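Long-range contact in glucanase (Clostridium thermocellum, PDB 5GXX), which probably hydrolyses internal beta-1,4-glucosidic bonds of cellulose as a family 9 endoglucanase of the cellulosome: residues A[269-277]-A[324-332]. The protein carries 1 engineered substitution. Residues are numbered along the deposited sequence; the frame is centred on the assembly and turned at random.
Sequences AQMHLDWWT and LKQKYYNFA
Y328 lays one face of its ring against L273, whose CD1 stands 4.2 Å from the ring centroid and almost on its normal, a CH-pi contact between helices 263-276 and 322-340. Both belong to the family 9 glycosyl hydrolase module, known for its (alpha/alpha)6 barrel, and the short segments cross at 47° with axes 10.5 Å apart. Tyrosine suits the place because its ring packs on leucine while its hydroxyl reaches the next residue, D274: OH donates to OD1 over 2.7 Å. K327 has a chain long enough to bend at chi3 (66°) and bring NZ to the same D274 OD1 at 2.8 Å in a salt bridge. OD1 thus accepts from both donors, which approach from opposite faces of the carboxylate plane, while a water joins OD2 to NZ. Farther along, F331, apolar and flat, has CG anti to its backbone N (chi1 160°), which carries CZ to 3.9 Å from CB of W276, the last residue of helix 263-276. The indole NE1 of W276 is hydrogen-bonded to W241 O. T277, just past that end, suits it by offering both a methyl and a hydroxyl: CG2 lies at the edge of the Y328 ring, and OG1 donates to D274 O at 2.7 Å.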
loop_
_atom_site.group_PDB
_atom_site.type_symbol
_atom_site.label_atom_id
_atom_site.label_comp_id
_atom_site.label_asym_id
_atom_site.label_seq_id
_atom_site.Cartn_x
_atom_site.Cartn_y
_atom_site.Cartn_z
ATOM N N ALA A 269 -28.299 -8.120 -56.155
ATOM C CA ALA A 269 -26.838 -8.210 -56.163
ATOM C C ALA A 269 -26.258 -7.002 -56.890
ATOM O O ALA A 269 -25.267 -6.448 -56.429
ATOM C CB ALA A 269 -26.375 -9.508 -56.828
ATOM N N GLN A 270 -26.858 -6.600 -58.013
ATOM C CA GLN A 270 -26.338 -5.483 -58.800
ATOM C C GLN A 270 -26.559 -4.136 -58.103
ATOM O O GLN A 270 -25.689 -3.263 -58.148
ATOM C CB GLN A 270 -26.892 -5.499 -60.234
ATOM C CG GLN A 270 -26.375 -6.677 -61.037
ATOM C CD GLN A 270 -27.124 -6.923 -62.328
ATOM O OE1 GLN A 270 -27.720 -6.009 -62.910
ATOM N NE2 GLN A 270 -27.094 -8.168 -62.792
ATOM N N MET A 271 -27.690 -3.985 -57.421
ATOM C CA MET A 271 -27.962 -2.767 -56.652
ATOM C C MET A 271 -26.954 -2.626 -55.495
ATOM O O MET A 271 -26.309 -1.571 -55.304
ATOM C CB MET A 271 -29.400 -2.802 -56.114
ATOM C CG MET A 271 -29.793 -1.579 -55.295
ATOM S SD MET A 271 -31.507 -1.688 -54.723
ATOM C CE MET A 271 -32.326 -2.448 -56.125
ATOM N N HIS A 272 -26.778 -3.717 -54.757
ATOM C CA HIS A 272 -25.864 -3.768 -53.620
ATOM C C HIS A 272 -24.419 -3.508 -54.061
ATOM O O HIS A 272 -23.719 -2.629 -53.512
ATOM C CB HIS A 272 -25.987 -5.139 -52.934
ATOM C CG HIS A 272 -24.874 -5.466 -51.982
ATOM N ND1 HIS A 272 -24.698 -4.821 -50.774
ATOM C CD2 HIS A 272 -23.863 -6.368 -52.071
ATOM C CE1 HIS A 272 -23.608 -5.287 -50.183
ATOM N NE2 HIS A 272 -23.096 -6.242 -50.935
ATOM N N LEU A 273 -23.974 -4.243 -55.076
ATOM C CA LEU A 273 -22.594 -4.059 -55.523
ATOM C C LEU A 273 -22.379 -2.693 -56.172
ATOM O O LEU A 273 -21.339 -2.060 -55.960
ATOM C CB LEU A 273 -22.100 -5.197 -56.422
ATOM C CG LEU A 273 -21.935 -6.537 -55.709
ATOM C CD1 LEU A 273 -21.744 -7.669 -56.717
ATOM C CD2 LEU A 273 -20.856 -6.533 -54.630
ATOM N N ASP A 274 -23.371 -2.218 -56.930
ATOM C CA ASP A 274 -23.229 -0.896 -57.544
ATOM C C ASP A 274 -23.022 0.161 -56.458
ATOM O O ASP A 274 -22.226 1.075 -56.628
ATOM C CB ASP A 274 -24.461 -0.546 -58.384
ATOM C CG ASP A 274 -24.465 -1.232 -59.748
ATOM O OD1 ASP A 274 -23.531 -2.006 -60.067
ATOM O OD2 ASP A 274 -25.404 -0.931 -60.507
ATOM N N TRP A 275 -23.746 0.037 -55.350
ATOM C CA TRP A 275 -23.624 0.984 -54.249
ATOM C C TRP A 275 -22.216 1.039 -53.675
ATOM O O TRP A 275 -21.805 2.085 -53.194
ATOM C CB TRP A 275 -24.667 0.689 -53.165
ATOM C CG TRP A 275 -24.696 1.646 -52.005
ATOM C CD1 TRP A 275 -25.308 2.866 -51.947
ATOM C CD2 TRP A 275 -24.057 1.458 -50.738
ATOM N NE1 TRP A 275 -25.068 3.463 -50.719
ATOM C CE2 TRP A 275 -24.319 2.604 -49.957
ATOM C CE3 TRP A 275 -23.297 0.420 -50.185
ATOM C CZ2 TRP A 275 -23.861 2.731 -48.648
ATOM C CZ3 TRP A 275 -22.846 0.543 -48.883
ATOM C CH2 TRP A 275 -23.133 1.693 -48.130
ATOM N N TRP A 276 -21.517 -0.087 -53.729
ATOM C CA TRP A 276 -20.139 -0.195 -53.279
ATOM C C TRP A 276 -19.101 0.308 -54.294
ATOM O O TRP A 276 -17.972 0.595 -53.902
ATOM C CB TRP A 276 -19.857 -1.655 -52.923
ATOM C CG TRP A 276 -20.285 -1.962 -51.530
ATOM C CD1 TRP A 276 -21.513 -2.420 -51.109
ATOM C CD2 TRP A 276 -19.495 -1.786 -50.354
ATOM N NE1 TRP A 276 -21.518 -2.545 -49.733
ATOM C CE2 TRP A 276 -20.289 -2.159 -49.249
ATOM C CE3 TRP A 276 -18.168 -1.383 -50.134
ATOM C CZ2 TRP A 276 -19.802 -2.105 -47.935
ATOM C CZ3 TRP A 276 -17.682 -1.350 -48.836
ATOM C CH2 TRP A 276 -18.502 -1.707 -47.748
ATOM N N THR A 277 -19.462 0.388 -55.573
ATOM C CA THR A 277 -18.516 0.757 -56.625
ATOM C C THR A 277 -18.365 2.278 -56.738
ATOM O O THR A 277 -19.248 3.021 -56.319
ATOM C CB THR A 277 -18.954 0.228 -58.007
ATOM O OG1 THR A 277 -20.167 0.878 -58.421
ATOM C CG2 THR A 277 -19.091 -1.298 -58.008
ATOM N N LEU A 324 -20.478 -5.495 -66.590
ATOM C CA LEU A 324 -20.679 -5.793 -65.169
ATOM C C LEU A 324 -19.507 -6.572 -64.579
ATOM O O LEU A 324 -19.038 -6.249 -63.486
ATOM C CB LEU A 324 -22.002 -6.533 -64.914
ATOM C CG LEU A 324 -23.341 -5.814 -65.143
ATOM C CD1 LEU A 324 -24.503 -6.792 -64.995
ATOM C CD2 LEU A 324 -23.561 -4.607 -64.230
ATOM N N LYS A 325 -19.026 -7.585 -65.295
ATOM C CA LYS A 325 -17.882 -8.359 -64.828
ATOM C C LYS A 325 -16.665 -7.476 -64.572
ATOM O O LYS A 325 -16.022 -7.589 -63.527
ATOM C CB LYS A 325 -17.508 -9.465 -65.822
ATOM C CG LYS A 325 -18.425 -10.657 -65.779
ATOM C CD LYS A 325 -18.225 -11.553 -67.004
ATOM C CE LYS A 325 -17.107 -12.554 -66.793
ATOM N NZ LYS A 325 -17.427 -13.671 -65.855
ATOM N N GLN A 326 -16.345 -6.598 -65.519
ATOM C CA GLN A 326 -15.190 -5.705 -65.394
ATOM C C GLN A 326 -15.365 -4.712 -64.243
ATOM O O GLN A 326 -14.441 -4.484 -63.447
ATOM C CB GLN A 326 -14.997 -4.942 -66.702
ATOM C CG GLN A 326 -13.816 -3.992 -66.705
ATOM C CD GLN A 326 -13.636 -3.348 -68.060
ATOM O OE1 GLN A 326 -14.135 -2.250 -68.313
ATOM N NE2 GLN A 326 -12.939 -4.043 -68.949
ATOM N N LYS A 327 -16.556 -4.136 -64.151
ATOM C CA LYS A 327 -16.828 -3.174 -63.083
ATOM C C LYS A 327 -16.685 -3.841 -61.709
ATOM O O LYS A 327 -16.074 -3.278 -60.808
ATOM C CB LYS A 327 -18.214 -2.550 -63.246
ATOM C CG LYS A 327 -18.695 -1.729 -62.055
ATOM C CD LYS A 327 -20.010 -0.990 -62.290
ATOM C CE LYS A 327 -21.161 -1.961 -62.459
ATOM N NZ LYS A 327 -22.443 -1.190 -62.560
ATOM N N TYR A 328 -17.254 -5.031 -61.535
ATOM C CA TYR A 328 -17.169 -5.650 -60.212
ATOM C C TYR A 328 -15.800 -6.218 -59.880
ATOM O O TYR A 328 -15.365 -6.115 -58.731
ATOM C CB TYR A 328 -18.266 -6.702 -60.023
ATOM C CG TYR A 328 -19.658 -6.133 -60.141
ATOM C CD1 TYR A 328 -19.991 -4.890 -59.625
ATOM C CD2 TYR A 328 -20.662 -6.866 -60.767
ATOM C CE1 TYR A 328 -21.263 -4.370 -59.739
ATOM C CE2 TYR A 328 -21.932 -6.362 -60.884
ATOM C CZ TYR A 328 -22.236 -5.118 -60.385
ATOM O OH TYR A 328 -23.523 -4.644 -60.525
ATOM N N TYR A 329 -15.131 -6.810 -60.872
ATOM C CA TYR A 329 -13.754 -7.279 -60.704
ATOM C C TYR A 329 -12.823 -6.120 -60.335
ATOM O O TYR A 329 -12.009 -6.255 -59.425
ATOM C CB TYR A 329 -13.241 -7.946 -61.991
ATOM C CG TYR A 329 -11.816 -8.452 -61.900
ATOM C CD1 TYR A 329 -10.724 -7.613 -62.167
ATOM C CD2 TYR A 329 -11.545 -9.768 -61.527
ATOM C CE1 TYR A 329 -9.412 -8.060 -62.076
ATOM C CE2 TYR A 329 -10.230 -10.221 -61.441
ATOM C CZ TYR A 329 -9.172 -9.364 -61.719
ATOM O OH TYR A 329 -7.879 -9.816 -61.629
ATOM N N ASN A 330 -12.927 -4.992 -61.036
ATOM C CA ASN A 330 -11.991 -3.888 -60.787
ATOM C C ASN A 330 -12.195 -3.327 -59.378
ATOM O O ASN A 330 -11.225 -3.013 -58.668
ATOM C CB ASN A 330 -12.221 -2.776 -61.816
ATOM C CG ASN A 330 -11.624 -3.085 -63.181
ATOM O OD1 ASN A 330 -10.851 -4.033 -63.341
ATOM N ND2 ASN A 330 -11.969 -2.253 -64.169
ATOM N N PHE A 331 -13.472 -3.218 -59.001
ATOM C CA PHE A 331 -13.780 -2.832 -57.615
ATOM C C PHE A 331 -13.111 -3.767 -56.609
ATOM O O PHE A 331 -12.427 -3.314 -55.679
ATOM C CB PHE A 331 -15.297 -2.791 -57.363
ATOM C CG PHE A 331 -15.649 -2.877 -55.902
ATOM C CD1 PHE A 331 -15.472 -1.777 -55.069
ATOM C CD2 PHE A 331 -16.119 -4.075 -55.358
ATOM C CE1 PHE A 331 -15.740 -1.877 -53.714
ATOM C CE2 PHE A 331 -16.373 -4.179 -53.998
ATOM C CZ PHE A 331 -16.218 -3.067 -53.179
ATOM N N ALA A 332 -13.328 -5.068 -56.775
ATOM C CA ALA A 332 -12.815 -6.041 -55.815
ATOM C C ALA A 332 -11.285 -5.969 -55.727
ATOM O O ALA A 332 -10.728 -5.867 -54.634
ATOM C CB ALA A 332 -13.294 -7.438 -56.233
HETATM O O HOH W 1 -25.204 -1.700 -63.059
HETATM O O HOH W 2 -22.018 1.302 -60.363
#